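Local coordinates for transglutaminase-like domain-containing protein (Streptococcus suis, PDB 4XZ7), which acts as a transglutaminase, probably cross-linking glutamine and lysine side chains of proteins, and helps the bacterium resist phagocytosis, at residues E96-Q101 / Y159-T164; P281-V286 / S359-W364; T297-V300 / K305-T308. All blocks are in the same frame, centred on the assembly; numbering follows the deposited sequence.

Interaction 1 (E96-Q101 / Y159-T164); sequences EDYHNQ and YSHGLT
Tyr98 and His161 hold helix 95-101 against strand 157-167, a helix-on-sheet packing in the N-terminal half of the chain. The phenol of Tyr98 reaches from the helix toward the strand, while the imidazole comes from the opposite direction to meet it. The two rings approach rim to rim, neither lying over the other, with their planes 74° apart. The firm point is the 2.8 Å hydrogen bond between Tyr98 OH and His161 NE2, in which either group could give the proton. Tyrosine suits this place: its greasy ring packs on Ile122 and Ile128, yet it brings a hydroxyl to a buried polar atom. At the C-terminal end of the helix the fit is looser. Gln101 CG touches Leu163 CD1 at 4.1 Å, a purely apolar contact, while the amide of the partly exposed Gln101 turns to Arg106. The outward face of the helix carries exposed polar residues, as an outer face should. On the buried side, His161 is fixed from within its own strand: with chi1 at 64°, CG sits between the backbone N and the carbonyl carbon, and ND1 donates in the ring plane to Gly162 O at 2.7 Å.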
ATOM      1  N   GLU B  96      34.375 -18.942 -10.162  1.00 34.02           N
ATOM      2  CA  GLU B  96      34.865 -18.470  -8.880  1.00 33.88           C
ATOM      3  C   GLU B  96      34.094 -17.238  -8.436  1.00 35.58           C
ATOM      4  O   GLU B  96      33.680 -17.136  -7.280  1.00 42.55           O
ATOM      5  CB  GLU B  96      36.363 -18.160  -8.951  1.00 34.41           C
ATOM      6  CG  GLU B  96      36.832 -17.247  -7.829  1.00 41.83           C
ATOM      7  CD  GLU B  96      38.280 -16.798  -7.976  1.00 59.62           C
ATOM      8  OE1 GLU B  96      38.989 -17.304  -8.877  1.00 66.43           O
ATOM      9  OE2 GLU B  96      38.710 -15.934  -7.182  1.00 62.58           O
ATOM     10  N   ASP B  97      33.905 -16.308  -9.369  1.00 38.26           N
ATOM     11  CA  ASP B  97      33.138 -15.092  -9.129  1.00 37.75           C
ATOM     12  C   ASP B  97      31.701 -15.435  -8.721  1.00 38.31           C
ATOM     13  O   ASP B  97      31.149 -14.865  -7.771  1.00 35.25           O
ATOM     14  CB  ASP B  97      33.153 -14.215 -10.387  1.00 34.36           C
ATOM     15  CG  ASP B  97      32.423 -12.894 -10.203  1.00 42.15           C
ATOM     16  OD1 ASP B  97      32.487 -12.313  -9.095  1.00 43.24           O
ATOM     17  OD2 ASP B  97      31.791 -12.429 -11.181  1.00 38.53           O
ATOM     18  N   TYR B  98      31.094 -16.370  -9.441  1.00 31.55           N
ATOM     19  CA  TYR B  98      29.716 -16.744  -9.159  1.00 32.52           C
ATOM     20  C   TYR B  98      29.603 -17.270  -7.737  1.00 36.14           C
ATOM     21  O   TYR B  98      28.691 -16.897  -6.993  1.00 35.66           O
ATOM     22  CB  TYR B  98      29.221 -17.794 -10.154  1.00 31.08           C
ATOM     23  CG  TYR B  98      27.918 -18.445  -9.750  1.00 32.54           C
ATOM     24  CD1 TYR B  98      26.710 -17.790  -9.922  1.00 31.47           C
ATOM     25  CD2 TYR B  98      27.898 -19.728  -9.209  1.00 27.61           C
ATOM     26  CE1 TYR B  98      25.514 -18.393  -9.559  1.00 27.66           C
ATOM     27  CE2 TYR B  98      26.720 -20.332  -8.841  1.00 24.30           C
ATOM     28  CZ  TYR B  98      25.531 -19.661  -9.015  1.00 24.94           C
ATOM     29  OH  TYR B  98      24.355 -20.266  -8.642  1.00 24.72           O
ATOM     30  N   HIS B  99      30.555 -18.109  -7.344  1.00 33.09           N
ATOM     31  CA  HIS B  99      30.462 -18.732  -6.031  1.00 40.56           C
ATOM     32  C   HIS B  99      30.777 -17.724  -4.932  1.00 34.77           C
ATOM     33  O   HIS B  99      30.179 -17.769  -3.858  1.00 39.94           O
ATOM     34  CB  HIS B  99      31.353 -19.972  -5.965  1.00 46.79           C
ATOM     35  CG  HIS B  99      30.856 -21.090  -6.831  1.00 52.37           C
ATOM     36  ND1 HIS B  99      31.425 -21.403  -8.049  1.00 58.24           N
ATOM     37  CD2 HIS B  99      29.804 -21.931  -6.683  1.00 50.30           C
ATOM     38  CE1 HIS B  99      30.763 -22.406  -8.598  1.00 53.64           C
ATOM     39  NE2 HIS B  99      29.774 -22.744  -7.790  1.00 51.74           N
ATOM     40  N   ASN B 100      31.664 -16.780  -5.207  1.00 29.10           N
ATOM     41  CA  ASN B 100      31.816 -15.660  -4.294  1.00 35.33           C
ATOM     42  C   ASN B 100      30.473 -14.975  -4.074  1.00 40.04           C
ATOM     43  O   ASN B 100      30.093 -14.658  -2.948  1.00 48.94           O
ATOM     44  CB  ASN B 100      32.829 -14.653  -4.829  1.00 45.22           C
ATOM     45  CG  ASN B 100      34.232 -15.211  -4.879  1.00 51.67           C
ATOM     46  OD1 ASN B 100      34.582 -16.116  -4.118  1.00 50.94           O
ATOM     47  ND2 ASN B 100      35.049 -14.670  -5.779  1.00 50.94           N
ATOM     48  N   GLN B 101      29.749 -14.771  -5.163  1.00 35.65           N
ATOM     49  CA  GLN B 101      28.521 -13.995  -5.141  1.00 35.49           C
ATOM     50  C   GLN B 101      27.370 -14.682  -4.380  1.00 34.35           C
ATOM     51  O   GLN B 101      26.526 -14.015  -3.782  1.00 36.36           O
ATOM     52  CB  GLN B 101      28.104 -13.699  -6.578  1.00 39.77           C
ATOM     53  CG  GLN B 101      27.414 -12.384  -6.759  1.00 45.83           C
ATOM     54  CD  GLN B 101      28.378 -11.276  -7.058  1.00 48.97           C
ATOM     55  OE1 GLN B 101      28.062 -10.106  -6.883  1.00 53.31           O
ATOM     56  NE2 GLN B 101      29.566 -11.636  -7.527  1.00 51.61           N
ATOM     57  N   TYR B 159      22.349 -18.313 -18.597  1.00 16.43           N
ATOM     58  CA  TYR B 159      21.565 -18.852 -17.486  1.00 21.04           C
ATOM     59  C   TYR B 159      21.360 -17.773 -16.454  1.00 19.11           C
ATOM     60  O   TYR B 159      22.229 -16.932 -16.270  1.00 18.71           O
ATOM     61  CB  TYR B 159      22.275 -20.048 -16.826  1.00 18.59           C
ATOM     62  CG  TYR B 159      22.547 -21.208 -17.772  1.00 20.03           C
ATOM     63  CD1 TYR B 159      21.681 -22.286 -17.838  1.00 19.30           C
ATOM     64  CD2 TYR B 159      23.683 -21.215 -18.596  1.00 19.39           C
ATOM     65  CE1 TYR B 159      21.924 -23.338 -18.681  1.00 18.23           C
ATOM     66  CE2 TYR B 159      23.938 -22.263 -19.437  1.00 17.41           C
ATOM     67  CZ  TYR B 159      23.059 -23.319 -19.483  1.00 25.28           C
ATOM     68  OH  TYR B 159      23.306 -24.364 -20.341  1.00 24.18           O
ATOM     69  N   SER B 160      20.243 -17.834 -15.741  1.00 19.16           N
ATOM     70  CA  SER B 160      19.814 -16.732 -14.872  1.00 23.04           C
ATOM     71  C   SER B 160      19.098 -17.261 -13.652  1.00 23.23           C
ATOM     72  O   SER B 160      18.365 -18.238 -13.750  1.00 18.17           O
ATOM     73  CB  SER B 160      18.852 -15.790 -15.622  1.00 14.79           C
ATOM     74  OG  SER B 160      19.470 -15.156 -16.727  1.00 19.51           O
ATOM     75  N   HIS B 161      19.269 -16.604 -12.511  1.00 16.22           N
ATOM     76  CA  HIS B 161      18.364 -16.876 -11.389  1.00 14.51           C
ATOM     77  C   HIS B 161      18.465 -15.741 -10.377  1.00 14.09           C
ATOM     78  O   HIS B 161      19.321 -14.873 -10.497  1.00 16.28           O
ATOM     79  CB  HIS B 161      18.653 -18.243 -10.732  1.00 14.21           C
ATOM     80  CG  HIS B 161      20.012 -18.349 -10.090  1.00 14.59           C
ATOM     81  ND1 HIS B 161      20.388 -17.578  -9.011  1.00 14.67           N
ATOM     82  CD2 HIS B 161      21.065 -19.164 -10.351  1.00 16.72           C
ATOM     83  CE1 HIS B 161      21.623 -17.892  -8.648  1.00 23.68           C
ATOM     84  NE2 HIS B 161      22.063 -18.844  -9.451  1.00 16.74           N
ATOM     85  N   GLY B 162      17.574 -15.752  -9.392  1.00 19.56           N
ATOM     86  CA  GLY B 162      17.538 -14.713  -8.388  1.00 17.53           C
ATOM     87  C   GLY B 162      18.871 -14.523  -7.706  1.00 19.66           C
ATOM     88  O   GLY B 162      19.579 -15.494  -7.437  1.00 15.49           O
ATOM     89  N   LEU B 163      19.220 -13.264  -7.464  1.00 15.97           N
ATOM     90  CA  LEU B 163      20.395 -12.929  -6.684  1.00 22.18           C
ATOM     91  C   LEU B 163      19.969 -12.447  -5.299  1.00 22.01           C
ATOM     92  O   LEU B 163      20.493 -12.915  -4.302  1.00 26.51           O
ATOM     93  CB  LEU B 163      21.245 -11.856  -7.377  1.00 23.47           C
ATOM     94  CG  LEU B 163      22.497 -11.408  -6.613  1.00 27.68           C
ATOM     95  CD1 LEU B 163      23.353 -12.606  -6.199  1.00 24.60           C
ATOM     96  CD2 LEU B 163      23.318 -10.454  -7.451  1.00 23.83           C
ATOM     97  N   THR B 164      19.014 -11.518  -5.241  1.00 21.30           N
ATOM     98  CA  THR B 164      18.528 -11.034  -3.949  1.00 24.79           C
ATOM     99  C   THR B 164      17.370 -11.888  -3.441  1.00 22.18           C
ATOM    100  O   THR B 164      16.578 -12.427  -4.223  1.00 15.63           O
ATOM    101  CB  THR B 164      18.044  -9.576  -4.013  1.00 23.12           C
ATOM    102  OG1 THR B 164      17.020  -9.489  -4.998  1.00 17.27           O
ATOM    103  CG2 THR B 164      19.195  -8.617  -4.387  1.00 27.65           C
TER

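Interaction 2 (P281-V286 / S359-W364); sequences PAYVVV and SNYESW
Tyr283 has chi1 at 69°, its CG between the backbone N and the carbonyl carbon, and this swings its ring off strand 282-288 toward helix 359-365. Tyr361 answers with CG opposite its backbone N (chi1 174°), which sends its ring toward the strand and past that of Tyr283, the two side chains running in opposite directions. The result is an edge-to-face, roughly T-shaped pair: the CD2-CE2 edge of Tyr361 lies over one face of Tyr283, the planes are 62° apart and the centroids 4.9 Å. The nearest carbons are Tyr283 CD2 and Tyr361 CE2, 3.7 Å from each other. Glu362 comes to a different part of the same ring, its rim, crossing the phenol at about a right angle. Its methylene CG packs 3.5 Å from Tyr283 CE2, and Tyr283 OH donates to Glu362 OE2 at 2.6 Å, although the exact place of that oxygen is less sure. Helix 359-365 lies against the sheet, almost antiparallel to strand 282-288, with the axes of the short segments 10.1 Å apart at closest approach. Ala282 and Val284 face helix 264-277 and touch Ala272, compact apolar residues that suit this buried interface, an arrangement consistent with the papain-like core of transglutaminases. The charge of the buried carboxylate is probably balanced by the salt bridge from Glu362 OE1 to Arg299, and the Tyr283 hydroxyl in turn accepts from Asp358 N, so a strand residue is linked to the start of the helix. Tyr283 also packs on Gln136, and Tyr361 on Leu137, of the second subunit. Within the helix, Ser363 OG folds back to Ser359 O at 3.2 Å, sharing that carbonyl with Ser363 N but from the opposite face of its plane.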
ATOM      1  N   PRO B 281     -25.893  24.792  -7.268  1.00 40.59           N
ATOM      2  CA  PRO B 281     -25.110  24.717  -6.022  1.00 39.01           C
ATOM      3  C   PRO B 281     -25.256  23.376  -5.316  1.00 43.09           C
ATOM      4  O   PRO B 281     -26.379  22.988  -4.972  1.00 38.40           O
ATOM      5  CB  PRO B 281     -25.700  25.842  -5.177  1.00 38.41           C
ATOM      6  CG  PRO B 281     -26.060  26.897  -6.222  1.00 36.33           C
ATOM      7  CD  PRO B 281     -26.568  26.097  -7.414  1.00 39.65           C
ATOM      8  N   ALA B 282     -24.137  22.674  -5.126  1.00 43.45           N
ATOM      9  CA  ALA B 282     -24.176  21.321  -4.589  1.00 38.78           C
ATOM     10  C   ALA B 282     -23.000  21.007  -3.662  1.00 44.09           C
ATOM     11  O   ALA B 282     -21.913  21.570  -3.790  1.00 29.74           O
ATOM     12  CB  ALA B 282     -24.224  20.307  -5.733  1.00 30.07           C
ATOM     13  N   TYR B 283     -23.230  20.114  -2.710  1.00 29.01           N
ATOM     14  CA  TYR B 283     -22.125  19.584  -1.919  1.00 36.99           C
ATOM     15  C   TYR B 283     -22.487  18.177  -1.481  1.00 35.23           C
ATOM     16  O   TYR B 283     -23.638  17.742  -1.633  1.00 28.04           O
ATOM     17  CB  TYR B 283     -21.778  20.499  -0.712  1.00 28.57           C
ATOM     18  CG  TYR B 283     -22.804  20.587   0.425  1.00 30.46           C
ATOM     19  CD1 TYR B 283     -22.493  20.112   1.701  1.00 31.16           C
ATOM     20  CD2 TYR B 283     -24.059  21.168   0.234  1.00 29.86           C
ATOM     21  CE1 TYR B 283     -23.396  20.201   2.754  1.00 28.90           C
ATOM     22  CE2 TYR B 283     -24.979  21.256   1.284  1.00 30.26           C
ATOM     23  CZ  TYR B 283     -24.640  20.760   2.539  1.00 37.08           C
ATOM     24  OH  TYR B 283     -25.522  20.829   3.596  1.00 30.20           O
ATOM     25  N   VAL B 284     -21.499  17.464  -0.958  1.00 28.73           N
ATOM     26  CA  VAL B 284     -21.682  16.078  -0.553  1.00 30.70           C
ATOM     27  C   VAL B 284     -22.019  15.978   0.933  1.00 27.23           C
ATOM     28  O   VAL B 284     -21.357  16.580   1.778  1.00 26.29           O
ATOM     29  CB  VAL B 284     -20.408  15.247  -0.846  1.00 24.56           C
ATOM     30  CG1 VAL B 284     -20.580  13.827  -0.379  1.00 23.76           C
ATOM     31  CG2 VAL B 284     -20.090  15.272  -2.325  1.00 29.34           C
ATOM     32  N   VAL B 285     -23.031  15.190   1.258  1.00 28.59           N
ATOM     33  CA  VAL B 285     -23.376  14.962   2.651  1.00 25.47           C
ATOM     34  C   VAL B 285     -23.404  13.482   3.004  1.00 24.65           C
ATOM     35  O   VAL B 285     -23.516  12.617   2.126  1.00 27.65           O
ATOM     36  CB  VAL B 285     -24.749  15.574   2.994  1.00 32.44           C
ATOM     37  CG1 VAL B 285     -24.687  17.117   2.962  1.00 27.32           C
ATOM     38  CG2 VAL B 285     -25.820  15.043   2.052  1.00 26.50           C
ATOM     39  N   VAL B 286     -23.323  13.200   4.303  1.00 24.57           N
ATOM     40  CA  VAL B 286     -23.390  11.843   4.808  1.00 23.93           C
ATOM     41  C   VAL B 286     -24.415  11.730   5.922  1.00 27.44           C
ATOM     42  O   VAL B 286     -24.718  12.705   6.612  1.00 30.71           O
ATOM     43  CB  VAL B 286     -22.034  11.359   5.345  1.00 28.41           C
ATOM     44  CG1 VAL B 286     -20.994  11.353   4.236  1.00 28.61           C
ATOM     45  CG2 VAL B 286     -21.587  12.236   6.515  1.00 33.83           C
ATOM     46  N   SER B 359     -26.763  24.114   7.208  1.00 33.51           N
ATOM     47  CA  SER B 359     -27.669  25.120   6.672  1.00 34.61           C
ATOM     48  C   SER B 359     -26.985  26.457   6.430  1.00 51.33           C
ATOM     49  O   SER B 359     -27.377  27.210   5.538  1.00 42.50           O
ATOM     50  CB  SER B 359     -28.859  25.307   7.615  1.00 40.04           C
ATOM     51  OG  SER B 359     -29.448  24.055   7.945  1.00 41.19           O
ATOM     52  N   ASN B 360     -25.969  26.759   7.229  1.00 56.65           N
ATOM     53  CA  ASN B 360     -25.230  28.001   7.054  1.00 58.63           C
ATOM     54  C   ASN B 360     -24.500  27.953   5.726  1.00 51.81           C
ATOM     55  O   ASN B 360     -24.539  28.904   4.937  1.00 40.87           O
ATOM     56  CB  ASN B 360     -24.251  28.220   8.210  1.00 65.26           C
ATOM     57  CG  ASN B 360     -24.942  28.223   9.560  1.00 71.08           C
ATOM     58  OD1 ASN B 360     -25.988  28.852   9.733  1.00 69.02           O
ATOM     59  ND2 ASN B 360     -24.371  27.503  10.521  1.00 76.35           N
ATOM     60  N   TYR B 361     -23.848  26.821   5.477  1.00 49.71           N
ATOM     61  CA  TYR B 361     -23.167  26.634   4.212  1.00 46.29           C
ATOM     62  C   TYR B 361     -24.153  26.711   3.045  1.00 38.44           C
ATOM     63  O   TYR B 361     -23.842  27.263   1.993  1.00 41.80           O
ATOM     64  CB  TYR B 361     -22.424  25.296   4.156  1.00 38.32           C
ATOM     65  CG  TYR B 361     -21.859  25.101   2.776  1.00 38.59           C
ATOM     66  CD1 TYR B 361     -20.682  25.730   2.387  1.00 36.64           C
ATOM     67  CD2 TYR B 361     -22.544  24.351   1.830  1.00 38.03           C
ATOM     68  CE1 TYR B 361     -20.188  25.585   1.095  1.00 32.04           C
ATOM     69  CE2 TYR B 361     -22.067  24.212   0.554  1.00 35.78           C
ATOM     70  CZ  TYR B 361     -20.894  24.821   0.196  1.00 31.63           C
ATOM     71  OH  TYR B 361     -20.455  24.648  -1.082  1.00 41.89           O
ATOM     72  N   GLU B 362     -25.326  26.118   3.216  1.00 39.56           N
ATOM     73  CA  GLU B 362     -26.307  26.121   2.144  1.00 38.14           C
ATOM     74  C   GLU B 362     -26.744  27.555   1.847  1.00 40.15           C
ATOM     75  O   GLU B 362     -26.728  27.983   0.686  1.00 40.61           O
ATOM     76  CB  GLU B 362     -27.493  25.220   2.503  1.00 40.36           C
ATOM     77  CG  GLU B 362     -27.227  23.750   2.150  1.00 33.75           C
ATOM     78  CD  GLU B 362     -28.254  22.767   2.718  1.00 38.74           C
ATOM     79  OE1 GLU B 362     -29.424  23.148   2.981  1.00 33.62           O
ATOM     80  OE2 GLU B 362     -27.879  21.592   2.900  1.00 33.34           O
ATOM     81  N   SER B 363     -27.072  28.312   2.894  1.00 37.50           N
ATOM     82  CA  SER B 363     -27.476  29.714   2.726  1.00 42.50           C
ATOM     83  C   SER B 363     -26.375  30.501   2.040  1.00 39.67           C
ATOM     84  O   SER B 363     -26.641  31.337   1.189  1.00 39.57           O
ATOM     85  CB  SER B 363     -27.828  30.358   4.069  1.00 41.56           C
ATOM     86  OG  SER B 363     -29.005  29.772   4.598  1.00 48.23           O
ATOM     87  N   TRP B 364     -25.135  30.184   2.395  1.00 45.53           N
ATOM     88  CA  TRP B 364     -23.966  30.814   1.802  1.00 45.16           C
ATOM     89  C   TRP B 364     -23.753  30.411   0.341  1.00 48.33           C
ATOM     90  O   TRP B 364     -23.533  31.261  -0.522  1.00 38.44           O
ATOM     91  CB  TRP B 364     -22.725  30.461   2.626  1.00 45.03           C
ATOM     92  CG  TRP B 364     -21.467  31.037   2.089  1.00 41.70           C
ATOM     93  CD1 TRP B 364     -20.990  32.299   2.302  1.00 40.13           C
ATOM     94  CD2 TRP B 364     -20.514  30.381   1.247  1.00 41.85           C
ATOM     95  NE1 TRP B 364     -19.793  32.465   1.650  1.00 41.53           N
ATOM     96  CE2 TRP B 364     -19.477  31.305   0.994  1.00 38.91           C
ATOM     97  CE3 TRP B 364     -20.423  29.092   0.700  1.00 40.98           C
ATOM     98  CZ2 TRP B 364     -18.372  30.992   0.201  1.00 37.43           C
ATOM     99  CZ3 TRP B 364     -19.328  28.785  -0.091  1.00 35.02           C
ATOM    100  CH2 TRP B 364     -18.315  29.736  -0.331  1.00 39.60           C
TER

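Interaction 3 (T297-V300 / K305-T308); sequences TARV and KWHT
Arg299 lays its guanidinium over the neighbouring strand, one face resting on the backbone between Trp306 and His307 and one edge turned to Thr308. Bends at chi2 and chi3 fold the long chain back across the strand pair. Two nitrogens then grip a single oxygen side-on: Arg299 NH1 lies 3.0 Å and Arg299 NE 3.2 Å from Thr308 OG1, which sits close to the guanidinium plane. The third nitrogen, Arg299 NH2, passes Trp306 CB at 3.5 Å and has its polar partner on helix 359-365. A threonine is apt opposite the arginine because its beta-branched chain suits a strand while its hydroxyl can accept both N-H groups. Its methyl is turned the other way: Thr308 CG2 presses on Thr297 OG1 at 3.2 Å, and that hydroxyl is buried without a polar partner.

The Trp306 indole lies with its plane only 21° from that of the guanidinium, yet the two are not stacked; its rim instead meets the backbone carbonyl of Arg299, with Trp306 CZ3 3.7 Å from Arg299 O, and CE3 also touches Val300 C. On the other face of the sheet, Val300 stands beside His307, whose imidazole is bonded at ND1 to Asp337. Val300 and His307 form a hydrogen-bonded pair, joined by Val300 N to His307 O and His307 N to Val300 O, each 2.9 Å long, whereas Arg299 and Thr308 form the adjacent non-hydrogen-bonded pair. This alternation is that of antiparallel strands, and the short link from 302 to 305 makes the pair a beta hairpin, at the rim of the five-stranded sheet in the transglutaminase-like core.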
ATOM      1  N   THR B 297     -25.070  11.231   0.037  1.00 24.12           N
ATOM      2  CA  THR B 297     -25.916  11.776  -1.018  1.00 24.83           C
ATOM      3  C   THR B 297     -25.398  13.164  -1.396  1.00 32.84           C
ATOM      4  O   THR B 297     -24.506  13.684  -0.728  1.00 26.56           O
ATOM      5  CB  THR B 297     -27.403  11.900  -0.568  1.00 33.05           C
ATOM      6  OG1 THR B 297     -27.484  12.768   0.572  1.00 26.01           O
ATOM      7  CG2 THR B 297     -28.002  10.539  -0.205  1.00 27.22           C
ATOM      8  N   ALA B 298     -25.953  13.775  -2.443  1.00 26.06           N
ATOM      9  CA  ALA B 298     -25.655  15.184  -2.690  1.00 26.77           C
ATOM     10  C   ALA B 298     -26.799  16.053  -2.195  1.00 35.05           C
ATOM     11  O   ALA B 298     -27.951  15.624  -2.167  1.00 32.83           O
ATOM     12  CB  ALA B 298     -25.408  15.452  -4.156  1.00 27.03           C
ATOM     13  N   ARG B 299     -26.460  17.268  -1.784  1.00 32.25           N
ATOM     14  CA  ARG B 299     -27.433  18.325  -1.594  1.00 29.46           C
ATOM     15  C   ARG B 299     -27.254  19.279  -2.744  1.00 30.17           C
ATOM     16  O   ARG B 299     -26.118  19.654  -3.053  1.00 29.95           O
ATOM     17  CB  ARG B 299     -27.229  19.025  -0.274  1.00 29.72           C
ATOM     18  CG  ARG B 299     -27.758  18.241   0.894  1.00 37.79           C
ATOM     19  CD  ARG B 299     -28.698  19.105   1.692  1.00 45.58           C
ATOM     20  NE  ARG B 299     -30.056  18.614   1.632  1.00 48.70           N
ATOM     21  CZ  ARG B 299     -31.124  19.307   1.997  1.00 38.75           C
ATOM     22  NH1 ARG B 299     -32.310  18.742   1.897  1.00 31.99           N
ATOM     23  NH2 ARG B 299     -31.012  20.552   2.450  1.00 39.68           N
ATOM     24  N   VAL B 300     -28.362  19.617  -3.407  1.00 31.05           N
ATOM     25  CA  VAL B 300     -28.344  20.437  -4.618  1.00 31.85           C
ATOM     26  C   VAL B 300     -29.381  21.536  -4.513  1.00 35.37           C
ATOM     27  O   VAL B 300     -30.485  21.299  -4.030  1.00 34.42           O
ATOM     28  CB  VAL B 300     -28.653  19.620  -5.891  1.00 39.77           C
ATOM     29  CG1 VAL B 300     -28.061  20.300  -7.116  1.00 32.21           C
ATOM     30  CG2 VAL B 300     -28.121  18.215  -5.772  1.00 44.82           C
ATOM     31  N   LYS B 305     -35.058  25.826  -3.619  1.00 45.19           N
ATOM     32  CA  LYS B 305     -34.869  24.985  -2.439  1.00 45.65           C
ATOM     33  C   LYS B 305     -33.629  24.104  -2.499  1.00 37.09           C
ATOM     34  O   LYS B 305     -33.138  23.753  -3.572  1.00 36.73           O
ATOM     35  CB  LYS B 305     -36.105  24.099  -2.208  1.00 51.98           C
ATOM     36  CG  LYS B 305     -37.184  24.729  -1.325  1.00 55.14           C
ATOM     37  CD  LYS B 305     -38.347  23.768  -1.086  1.00 56.46           C
ATOM     38  CE  LYS B 305     -37.888  22.450  -0.454  1.00 57.82           C
ATOM     39  NZ  LYS B 305     -37.488  22.591   0.984  1.00 57.17           N
ATOM     40  N   TRP B 306     -33.126  23.759  -1.322  1.00 36.92           N
ATOM     41  CA  TRP B 306     -32.072  22.759  -1.209  1.00 39.13           C
ATOM     42  C   TRP B 306     -32.726  21.391  -1.121  1.00 34.97           C
ATOM     43  O   TRP B 306     -33.648  21.193  -0.331  1.00 34.59           O
ATOM     44  CB  TRP B 306     -31.195  23.022   0.015  1.00 40.68           C
ATOM     45  CG  TRP B 306     -30.192  24.093  -0.201  1.00 34.89           C
ATOM     46  CD1 TRP B 306     -30.300  25.414   0.139  1.00 41.51           C
ATOM     47  CD2 TRP B 306     -28.918  23.939  -0.824  1.00 36.19           C
ATOM     48  NE1 TRP B 306     -29.157  26.097  -0.239  1.00 36.02           N
ATOM     49  CE2 TRP B 306     -28.295  25.209  -0.831  1.00 39.87           C
ATOM     50  CE3 TRP B 306     -28.241  22.851  -1.383  1.00 33.08           C
ATOM     51  CZ2 TRP B 306     -27.031  25.411  -1.367  1.00 35.39           C
ATOM     52  CZ3 TRP B 306     -26.990  23.052  -1.917  1.00 32.72           C
ATOM     53  CH2 TRP B 306     -26.392  24.317  -1.900  1.00 36.75           C
ATOM     54  N   HIS B 307     -32.253  20.462  -1.942  1.00 33.48           N
ATOM     55  CA  HIS B 307     -32.803  19.114  -2.008  1.00 32.88           C
ATOM     56  C   HIS B 307     -31.759  18.043  -1.724  1.00 35.62           C
ATOM     57  O   HIS B 307     -30.584  18.193  -2.096  1.00 36.25           O
ATOM     58  CB  HIS B 307     -33.404  18.845  -3.389  1.00 33.30           C
ATOM     59  CG  HIS B 307     -34.428  19.850  -3.806  1.00 36.93           C
ATOM     60  ND1 HIS B 307     -35.737  19.800  -3.378  1.00 35.39           N
ATOM     61  CD2 HIS B 307     -34.330  20.943  -4.595  1.00 35.57           C
ATOM     62  CE1 HIS B 307     -36.404  20.811  -3.900  1.00 39.62           C
ATOM     63  NE2 HIS B 307     -35.572  21.522  -4.641  1.00 37.38           N
ATOM     64  N   THR B 308     -32.190  16.956  -1.090  1.00 31.01           N
ATOM     65  CA  THR B 308     -31.353  15.763  -1.004  1.00 29.81           C
ATOM     66  C   THR B 308     -31.586  14.879  -2.229  1.00 31.84           C
ATOM     67  O   THR B 308     -32.721  14.483  -2.528  1.00 32.03           O
ATOM     68  CB  THR B 308     -31.620  14.959   0.272  1.00 29.38           C
ATOM     69  OG1 THR B 308     -31.712  15.857   1.382  1.00 37.51           O
ATOM     70  CG2 THR B 308     -30.493  13.966   0.519  1.00 31.15           C
TER

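In the fold
Interaction 1 stands alone in the N-terminal half, its centre about 64 Å from that of interaction 2 and about 65 Å from that of interaction 3, on the opposite side of the chain's centre. It comes first along the chain and closes before the others begin. Interactions 2 and 3 have centres about 8 Å apart and share one sheet: strands 282-288 and 294-302 are neighbours, probably bonded from Arg299 N to Tyr283 O, and the hairpin of interaction 3 falls between the two segments of interaction 2. This chain, a fragment of a longer protein, thus has two distant modules, the second carrying the transglutaminase-like domain; helix 132-140 of the second subunit packs on interaction 2.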